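Long-range contacts in serine-tRNA ligase (Naegleria fowleri, PDB 6BLJ), which probably catalyses the ATP-dependent attachment of serine to its cognate tRNA in the cytosol, through a seryl-adenylate intermediate: residues K305-S310 / E334-F339; L407-N412 / N442-A447. All blocks are in the same frame, centred on the assembly; numbering follows the deposited sequence.

Contact 1: residues K305-S310 / E334-F339; sequences KYCGMS and EKIEQF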
ATOM      1  N   LYS A 305     -14.655 -25.977  18.777  1.00 31.38           N
ATOM      2  CA  LYS A 305     -15.643 -25.086  18.179  1.00 30.77           C
ATOM      3  C   LYS A 305     -15.599 -23.733  18.881  1.00 35.50           C
ATOM      4  O   LYS A 305     -15.695 -23.667  20.112  1.00 32.67           O
ATOM      5  CB  LYS A 305     -17.049 -25.676  18.277  1.00 29.67           C
ATOM      6  CG  LYS A 305     -17.256 -27.048  17.601  1.00 33.32           C
ATOM      7  CD  LYS A 305     -18.701 -27.516  17.816  1.00 39.26           C
ATOM      8  CE  LYS A 305     -18.975 -28.879  17.195  1.00 46.45           C
ATOM      9  NZ  LYS A 305     -20.401 -29.269  17.379  1.00 47.74           N
ATOM     10  N   TYR A 306     -15.433 -22.663  18.104  1.00 30.55           N
ATOM     11  CA  TYR A 306     -15.362 -21.303  18.634  1.00 26.86           C
ATOM     12  C   TYR A 306     -16.437 -20.433  18.008  1.00 30.42           C
ATOM     13  O   TYR A 306     -16.760 -20.574  16.820  1.00 26.70           O
ATOM     14  CB  TYR A 306     -13.993 -20.666  18.379  1.00 26.67           C
ATOM     15  CG  TYR A 306     -12.926 -21.124  19.349  1.00 28.96           C
ATOM     16  CD1 TYR A 306     -12.984 -20.762  20.687  1.00 28.77           C
ATOM     17  CD2 TYR A 306     -11.847 -21.890  18.921  1.00 31.70           C
ATOM     18  CE1 TYR A 306     -12.008 -21.179  21.599  1.00 31.96           C
ATOM     19  CE2 TYR A 306     -10.852 -22.292  19.817  1.00 32.12           C
ATOM     20  CZ  TYR A 306     -10.947 -21.931  21.151  1.00 37.18           C
ATOM     21  OH  TYR A 306      -9.984 -22.331  22.040  1.00 40.29           O
ATOM     22  N   CYS A 307     -17.002 -19.554  18.829  1.00 23.69           N
ATOM     23  CA  CYS A 307     -17.941 -18.512  18.412  1.00 22.56           C
ATOM     24  C   CYS A 307     -17.164 -17.203  18.497  1.00 24.68           C
ATOM     25  O   CYS A 307     -17.105 -16.579  19.553  1.00 24.03           O
ATOM     26  CB  CYS A 307     -19.202 -18.494  19.325  1.00 25.11           C
ATOM     27  SG  CYS A 307     -20.209 -17.015  19.102  1.00 37.33           S
ATOM     28  N   GLY A 308     -16.547 -16.803  17.385  1.00 26.77           N
ATOM     29  CA  GLY A 308     -15.671 -15.639  17.396  1.00 24.56           C
ATOM     30  C   GLY A 308     -16.454 -14.343  17.290  1.00 29.48           C
ATOM     31  O   GLY A 308     -17.437 -14.241  16.562  1.00 24.60           O
ATOM     32  N   MET A 309     -15.965 -13.328  17.991  1.00 24.66           N
ATOM     33  CA  MET A 309     -16.633 -12.037  18.043  1.00 27.17           C
ATOM     34  C   MET A 309     -15.592 -10.948  17.861  1.00 28.72           C
ATOM     35  O   MET A 309     -14.600 -10.926  18.598  1.00 23.54           O
ATOM     36  CB  MET A 309     -17.331 -11.886  19.400  1.00 27.10           C
ATOM     37  CG  MET A 309     -17.913 -10.534  19.698  1.00 42.24           C
ATOM     38  SD  MET A 309     -18.421 -10.509  21.438  1.00 50.51           S
ATOM     39  CE  MET A 309     -19.194  -8.883  21.470  1.00 55.61           C
ATOM     40  N   SER A 310     -15.824 -10.024  16.929  1.00 20.21           N
ATOM     41  CA  SER A 310     -14.877  -8.919  16.795  1.00 23.32           C
ATOM     42  C   SER A 310     -15.482  -7.847  15.908  1.00 24.72           C
ATOM     43  O   SER A 310     -16.408  -8.107  15.138  1.00 23.90           O
ATOM     44  CB  SER A 310     -13.532  -9.371  16.189  1.00 22.70           C
ATOM     45  OG  SER A 310     -13.655  -9.589  14.775  1.00 21.77           O
ATOM     46  N   GLU A 334     -19.183  -5.276  12.817  1.00 20.67           N
ATOM     47  CA  GLU A 334     -19.053  -6.393  13.749  1.00 23.59           C
ATOM     48  C   GLU A 334     -19.506  -7.680  13.089  1.00 24.45           C
ATOM     49  O   GLU A 334     -20.419  -7.684  12.256  1.00 18.76           O
ATOM     50  CB  GLU A 334     -19.859  -6.176  15.041  1.00 20.90           C
ATOM     51  CG  GLU A 334     -19.215  -5.187  15.998  1.00 21.35           C
ATOM     52  CD  GLU A 334     -19.294  -3.740  15.496  1.00 27.57           C
ATOM     53  OE1 GLU A 334     -20.417  -3.282  15.158  1.00 24.50           O
ATOM     54  OE2 GLU A 334     -18.246  -3.062  15.458  1.00 24.28           O
ATOM     55  N   LYS A 335     -18.850  -8.782  13.457  1.00 23.68           N
ATOM     56  CA  LYS A 335     -19.182 -10.065  12.856  1.00 21.97           C
ATOM     57  C   LYS A 335     -19.028 -11.182  13.884  1.00 31.63           C
ATOM     58  O   LYS A 335     -18.023 -11.253  14.604  1.00 26.19           O
ATOM     59  CB  LYS A 335     -18.315 -10.343  11.610  1.00 26.30           C
ATOM     60  CG  LYS A 335     -18.649 -11.699  10.937  1.00 25.34           C
ATOM     61  CD  LYS A 335     -18.032 -11.851   9.536  1.00 21.24           C
ATOM     62  CE  LYS A 335     -16.498 -11.788   9.513  1.00 27.35           C
ATOM     63  NZ  LYS A 335     -15.850 -12.727  10.476  1.00 30.56           N
ATOM     64  N   ILE A 336     -20.037 -12.042  13.955  1.00 24.87           N
ATOM     65  CA  ILE A 336     -19.980 -13.267  14.749  1.00 20.87           C
ATOM     66  C   ILE A 336     -19.643 -14.404  13.801  1.00 26.48           C
ATOM     67  O   ILE A 336     -20.331 -14.601  12.787  1.00 22.65           O
ATOM     68  CB  ILE A 336     -21.310 -13.536  15.470  1.00 24.26           C
ATOM     69  CG1 ILE A 336     -21.767 -12.296  16.257  1.00 30.93           C
ATOM     70  CG2 ILE A 336     -21.197 -14.802  16.339  1.00 25.85           C
ATOM     71  CD1 ILE A 336     -20.796 -11.796  17.285  1.00 28.84           C
ATOM     72  N   GLU A 337     -18.589 -15.144  14.128  1.00 21.21           N
ATOM     73  CA  GLU A 337     -17.946 -16.096  13.232  1.00 27.30           C
ATOM     74  C   GLU A 337     -17.937 -17.489  13.857  1.00 32.04           C
ATOM     75  O   GLU A 337     -17.685 -17.638  15.062  1.00 28.39           O
ATOM     76  CB  GLU A 337     -16.500 -15.624  12.926  1.00 24.72           C
ATOM     77  CG  GLU A 337     -15.708 -16.511  11.969  1.00 31.72           C
ATOM     78  CD  GLU A 337     -16.064 -16.258  10.507  1.00 31.57           C
ATOM     79  OE1 GLU A 337     -16.926 -15.389  10.229  1.00 29.18           O
ATOM     80  OE2 GLU A 337     -15.464 -16.917   9.633  1.00 35.78           O
ATOM     81  N   GLN A 338     -18.262 -18.504  13.050  1.00 25.66           N
ATOM     82  CA  GLN A 338     -18.024 -19.898  13.418  1.00 27.17           C
ATOM     83  C   GLN A 338     -16.621 -20.296  12.980  1.00 28.40           C
ATOM     84  O   GLN A 338     -16.239 -20.052  11.833  1.00 29.81           O
ATOM     85  CB  GLN A 338     -19.022 -20.851  12.762  1.00 23.80           C
ATOM     86  CG  GLN A 338     -20.496 -20.609  13.038  1.00 25.91           C
ATOM     87  CD  GLN A 338     -21.362 -21.590  12.243  1.00 29.69           C
ATOM     88  OE1 GLN A 338     -21.461 -22.752  12.593  1.00 31.05           O
ATOM     89  NE2 GLN A 338     -21.977 -21.117  11.164  1.00 30.06           N
ATOM     90  N   PHE A 339     -15.865 -20.914  13.886  1.00 23.81           N
ATOM     91  CA  PHE A 339     -14.509 -21.381  13.600  1.00 23.31           C
ATOM     92  C   PHE A 339     -14.326 -22.749  14.247  1.00 26.79           C
ATOM     93  O   PHE A 339     -14.584 -22.899  15.447  1.00 31.43           O
ATOM     94  CB  PHE A 339     -13.455 -20.386  14.123  1.00 23.87           C
ATOM     95  CG  PHE A 339     -12.037 -20.724  13.704  1.00 31.27           C
ATOM     96  CD1 PHE A 339     -11.298 -21.691  14.388  1.00 27.76           C
ATOM     97  CD2 PHE A 339     -11.454 -20.085  12.624  1.00 30.32           C
ATOM     98  CE1 PHE A 339     -10.007 -22.008  13.997  1.00 31.70           C
ATOM     99  CE2 PHE A 339     -10.159 -20.392  12.222  1.00 32.25           C
ATOM    100  CZ  PHE A 339      -9.434 -21.358  12.905  1.00 33.23           C
TER
HETATM  101  O   HOH W   1     -15.410 -11.394  13.644  1.00 23.95           O
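Ile-336 presents both of its branches to the neighbouring strand and makes the apolar centre of this antiparallel pair, the two strands of motif 2 in the catalytic sheet of a class II tRNA synthetase. CG2 stands anti to the backbone N, which aims it at Cys-307, while the bend at chi2 (-58°) brings CD1 round to Met-309. Ile-336 CG2 meets the sulfur SG of Cys-307 at 3.7 Å; CD1 lies against CB and CG of Met-309, whose extended chain runs alongside the isoleucine in the same direction. This face, carrying Cys-307, Met-309, Ile-336 and Gln-338, is covered by helix 220-238, and Met-309 also packs on Leu-226 of the second subunit.

Gly-308, between the two sulfur-bearing residues, pairs with Glu-337 through two backbone hydrogen bonds, Gly-308 N to Glu-337 O at 2.7 Å and Glu-337 N to Gly-308 O at 2.8 Å. Tyr-306 and Phe-339 form the next hydrogen-bonded pair in one direction; their CB atoms are 4.3 Å apart, and both side chains rest on helix 285-290. In the other direction the ladder relaxes: Lys-335 N still donates to Ser-310 O at 3.0 Å, but the return bond from Ser-310 N to Lys-335 O is weak.

The polar edge starts at this slackened pair, on the face opposite the isoleucine. Lys-335, a residue of the AMP pocket, curls back through its last two torsions until NZ forms a salt bridge with Glu-337 OE1, approached from above the carboxylate plane, and NZ also bonds Thr-283. Across the strands, one water spans the widened pair, giving a hydrogen bond to Ser-310 OG at 2.8 Å and another to Lys-335 O, also at 2.8 Å.

Contact 2: residues L407-N412 / N442-A447; sequences LVSCSN and NSTLTA. With AMP (adenosine monophosphate), chain D.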
ATOM      1  N   LEU A 407     -24.585 -12.890   2.465  1.00 22.37           N
ATOM      2  CA  LEU A 407     -24.527 -12.563   3.887  1.00 24.71           C
ATOM      3  C   LEU A 407     -23.539 -13.438   4.644  1.00 24.49           C
ATOM      4  O   LEU A 407     -23.077 -13.041   5.724  1.00 26.23           O
ATOM      5  CB  LEU A 407     -25.900 -12.760   4.560  1.00 24.80           C
ATOM      6  CG  LEU A 407     -27.002 -11.725   4.395  1.00 28.35           C
ATOM      7  CD1 LEU A 407     -28.123 -11.974   5.415  1.00 26.90           C
ATOM      8  CD2 LEU A 407     -26.399 -10.368   4.581  1.00 30.74           C
ATOM      9  N   VAL A 408     -23.253 -14.629   4.119  1.00 23.87           N
ATOM     10  CA  VAL A 408     -22.490 -15.677   4.796  1.00 25.84           C
ATOM     11  C   VAL A 408     -21.586 -16.347   3.775  1.00 24.81           C
ATOM     12  O   VAL A 408     -22.003 -16.608   2.643  1.00 23.53           O
ATOM     13  CB  VAL A 408     -23.424 -16.721   5.443  1.00 31.47           C
ATOM     14  CG1 VAL A 408     -22.653 -18.004   5.806  1.00 28.53           C
ATOM     15  CG2 VAL A 408     -24.119 -16.138   6.669  1.00 27.88           C
ATOM     16  N   SER A 409     -20.343 -16.614   4.168  1.00 22.84           N
ATOM     17  CA  SER A 409     -19.480 -17.542   3.458  1.00 21.63           C
ATOM     18  C   SER A 409     -19.002 -18.616   4.434  1.00 28.44           C
ATOM     19  O   SER A 409     -18.700 -18.328   5.601  1.00 28.49           O
ATOM     20  CB  SER A 409     -18.291 -16.806   2.824  1.00 28.17           C
ATOM     21  OG  SER A 409     -17.501 -16.240   3.845  1.00 38.42           O
ATOM     22  N   CYS A 410     -18.939 -19.853   3.945  1.00 25.47           N
ATOM     23  CA  CYS A 410     -18.597 -21.026   4.747  1.00 23.18           C
ATOM     24  C   CYS A 410     -17.603 -21.851   3.943  1.00 26.48           C
ATOM     25  O   CYS A 410     -17.913 -22.248   2.816  1.00 27.14           O
ATOM     26  CB  CYS A 410     -19.862 -21.839   5.066  1.00 26.05           C
ATOM     27  SG  CYS A 410     -19.633 -23.433   5.906  1.00 29.37           S
ATOM     28  N   SER A 411     -16.413 -22.093   4.499  1.00 23.39           N
ATOM     29  CA  SER A 411     -15.325 -22.733   3.767  1.00 22.15           C
ATOM     30  C   SER A 411     -14.704 -23.865   4.575  1.00 28.41           C
ATOM     31  O   SER A 411     -14.483 -23.733   5.789  1.00 27.74           O
ATOM     32  CB  SER A 411     -14.205 -21.729   3.418  1.00 22.48           C
ATOM     33  OG  SER A 411     -14.703 -20.641   2.665  1.00 28.88           O
ATOM     34  N   ASN A 412     -14.402 -24.969   3.895  1.00 26.73           N
ATOM     35  CA  ASN A 412     -13.520 -26.005   4.432  1.00 26.30           C
ATOM     36  C   ASN A 412     -12.136 -25.795   3.829  1.00 28.80           C
ATOM     37  O   ASN A 412     -11.979 -25.848   2.604  1.00 30.03           O
ATOM     38  CB  ASN A 412     -14.031 -27.408   4.106  1.00 26.56           C
ATOM     39  CG  ASN A 412     -13.237 -28.504   4.820  1.00 31.70           C
ATOM     40  OD1 ASN A 412     -12.254 -28.222   5.514  1.00 26.99           O
ATOM     41  ND2 ASN A 412     -13.656 -29.764   4.644  1.00 28.00           N
ATOM     42  N   ASN A 442     -14.164 -22.278   8.607  1.00 22.00           N
ATOM     43  CA  ASN A 442     -14.790 -21.075   9.134  1.00 28.27           C
ATOM     44  C   ASN A 442     -16.068 -20.781   8.363  1.00 27.87           C
ATOM     45  O   ASN A 442     -16.195 -21.120   7.185  1.00 28.15           O
ATOM     46  CB  ASN A 442     -13.863 -19.852   9.053  1.00 31.43           C
ATOM     47  CG  ASN A 442     -13.629 -19.397   7.626  1.00 34.92           C
ATOM     48  OD1 ASN A 442     -12.774 -19.928   6.927  1.00 39.71           O
ATOM     49  ND2 ASN A 442     -14.400 -18.416   7.187  1.00 39.78           N
ATOM     50  N   SER A 443     -17.013 -20.147   9.048  1.00 25.35           N
ATOM     51  CA  SER A 443     -18.263 -19.709   8.448  1.00 23.91           C
ATOM     52  C   SER A 443     -18.806 -18.507   9.201  1.00 30.06           C
ATOM     53  O   SER A 443     -18.932 -18.549  10.427  1.00 27.84           O
ATOM     54  CB  SER A 443     -19.319 -20.820   8.454  1.00 23.38           C
ATOM     55  OG  SER A 443     -20.515 -20.329   7.862  1.00 28.44           O
ATOM     56  N   THR A 444     -19.156 -17.460   8.464  1.00 25.09           N
ATOM     57  CA  THR A 444     -19.950 -16.389   9.040  1.00 23.66           C
ATOM     58  C   THR A 444     -21.164 -16.953   9.763  1.00 22.34           C
ATOM     59  O   THR A 444     -21.813 -17.877   9.277  1.00 29.62           O
ATOM     60  CB  THR A 444     -20.474 -15.448   7.957  1.00 24.09           C
ATOM     61  OG1 THR A 444     -19.486 -15.256   6.938  1.00 24.99           O
ATOM     62  CG2 THR A 444     -20.922 -14.113   8.587  1.00 24.93           C
ATOM     63  N   LEU A 445     -21.471 -16.399  10.933  1.00 24.63           N
ATOM     64  CA  LEU A 445     -22.841 -16.470  11.417  1.00 23.89           C
ATOM     65  C   LEU A 445     -23.584 -15.199  11.024  1.00 24.65           C
ATOM     66  O   LEU A 445     -24.534 -15.256  10.239  1.00 26.78           O
ATOM     67  CB  LEU A 445     -22.930 -16.688  12.937  1.00 23.78           C
ATOM     68  CG  LEU A 445     -24.351 -17.107  13.365  1.00 30.16           C
ATOM     69  CD1 LEU A 445     -24.667 -18.544  12.898  1.00 27.05           C
ATOM     70  CD2 LEU A 445     -24.589 -17.001  14.848  1.00 34.19           C
ATOM     71  N   THR A 446     -23.143 -14.043  11.525  1.00 23.18           N
ATOM     72  CA  THR A 446     -23.758 -12.794  11.094  1.00 20.93           C
ATOM     73  C   THR A 446     -22.752 -11.650  11.147  1.00 22.58           C
ATOM     74  O   THR A 446     -22.086 -11.428  12.164  1.00 23.78           O
ATOM     75  CB  THR A 446     -25.014 -12.474  11.939  1.00 24.17           C
ATOM     76  OG1 THR A 446     -25.582 -11.230  11.522  1.00 21.16           O
ATOM     77  CG2 THR A 446     -24.706 -12.390  13.441  1.00 24.88           C
ATOM     78  N   ALA A 447     -22.650 -10.933  10.031  1.00 21.28           N
ATOM     79  CA  ALA A 447     -22.016  -9.626   9.978  1.00 24.30           C
ATOM     80  C   ALA A 447     -23.132  -8.591  10.110  1.00 23.80           C
ATOM     81  O   ALA A 447     -24.032  -8.540   9.264  1.00 20.02           O
ATOM     82  CB  ALA A 447     -21.242  -9.464   8.668  1.00 20.24           C
TER
HETATM   83  P   AMP D 500     -15.870 -12.728   3.662  1.00 36.30           P
HETATM   84  O1P AMP D 500     -15.375 -11.839   2.519  1.00 43.66           O
HETATM   85  O2P AMP D 500     -14.994 -12.946   4.831  1.00 41.20           O
HETATM   86  O3P AMP D 500     -16.383 -14.031   3.065  1.00 34.14           O
HETATM   87  O5' AMP D 500     -17.166 -11.991   4.224  1.00 29.03           O
HETATM   88  C5' AMP D 500     -17.995 -12.598   5.208  1.00 24.88           C
HETATM   89  C4' AMP D 500     -19.267 -11.800   5.400  1.00 22.86           C
HETATM   90  O4' AMP D 500     -18.962 -10.536   6.045  1.00 23.19           O
HETATM   91  C3' AMP D 500     -19.981 -11.404   4.126  1.00 22.85           C
HETATM   92  O3' AMP D 500     -20.809 -12.436   3.623  1.00 29.09           O
HETATM   93  C2' AMP D 500     -20.748 -10.160   4.535  1.00 24.98           C
HETATM   94  O2' AMP D 500     -21.926 -10.522   5.236  1.00 28.62           O
HETATM   95  C1' AMP D 500     -19.777  -9.513   5.520  1.00 24.43           C
HETATM   96  N9  AMP D 500     -18.910  -8.485   4.895  1.00 23.69           N
HETATM   97  C8  AMP D 500     -17.798  -8.717   4.128  1.00 26.82           C
HETATM   98  N7  AMP D 500     -17.206  -7.624   3.700  1.00 27.78           N
HETATM   99  C5  AMP D 500     -17.982  -6.602   4.225  1.00 22.90           C
HETATM  100  C6  AMP D 500     -17.888  -5.198   4.139  1.00 21.97           C
HETATM  101  N6  AMP D 500     -16.897  -4.548   3.504  1.00 17.58           N
HETATM  102  N1  AMP D 500     -18.844  -4.467   4.749  1.00 18.37           N
HETATM  103  C2  AMP D 500     -19.808  -5.103   5.426  1.00 22.22           C
HETATM  104  N3  AMP D 500     -19.986  -6.416   5.600  1.00 20.13           N
HETATM  105  C4  AMP D 500     -19.040  -7.119   4.963  1.00 23.44           C
HETATM  106  O   HOH W   2     -24.315 -11.719   7.806  1.00 21.64           O
HETATM  107  O   HOH W   3     -15.472 -18.686   4.362  1.00 31.76           O
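Thr-444 turns OG1 anti to its carbonyl carbon (chi1 -38°), and this places the hydroxyl oxygen opposite the backbone of Ser-409. There Thr-444 OG1 accepts a nearly straight hydrogen bond from Ser-409 N (3.2 Å, 171°), so a side chain occupies a position that a carbonyl would fill in a regular ladder. Ser-409 has its own OG between backbone N and carbonyl carbon (chi1 64°), the orientation from which it donates to AMP O3P at 2.6 Å.

Beyond this junction the ladder goes on through backbone bonds. Thr-444 N bonds to Ser-409 O, and the Ser-411 and Asn-442 pair exchanges two bonds, with Ser-411 N reaching Asn-442 O at 2.9 Å. Between them Cys-410 and Ser-443 come unusually near, their CA atoms 3.9 Å apart; Ser-443 OG lies against Cys-410 CB and is held by donating to the carbonyl of Thr-444. The two methyls of Val-408 rest against consecutive carbonyls at the corner, CG1 3.6 Å from Thr-444 O and CG2 against Leu-445 O.

Two waters bridge the strands. One hydrogen-bonds to both Ser-409 OG and Ser-411 OG and weakly to Asn-442 ND2, whose stronger partner is Glu-337. The other links Leu-407 O to Ala-447 N. Leu-407 O also accepts a hydrogen bond from the ribose O2' of AMP at 2.8 Å, so two donors grip one carbonyl, and Ala-447 CB packs against the sugar at C1', 3.5 Å away. Arg-314, Glu-316 and Val-330 add further hydrogen bonds to AMP. Ala-447 is the N-cap of helix 448-458, which carries Arg-450 of the AMP pocket; this strand-helix unit is motif 3, as in class II aminoacyl-tRNA synthetases.

Both contacts are buried antiparallel strand pairs of one sheet in the class II core, adjoining because strands 332-342 and 436-447 are neighbours. Gln-338 N and Ser-443 O, 2.7 Å apart, probably share a hydrogen bond, as do Ile-336 N and Thr-446 O at 2.8 Å. Their chemistry differs with position. Contact 1 is a nearly regular ladder, slack at one end, with a largely apolar face under helix 220-238, touches the second subunit, and offers the AMP pocket one lysine. Contact 2, which no other chain touches, has an irregular ladder bent at Leu-445 and gives the nucleotide a serine hydroxyl and a backbone carbonyl, while waters bridge its strands. The Glu-337 carboxylate joins the two through Asn-442.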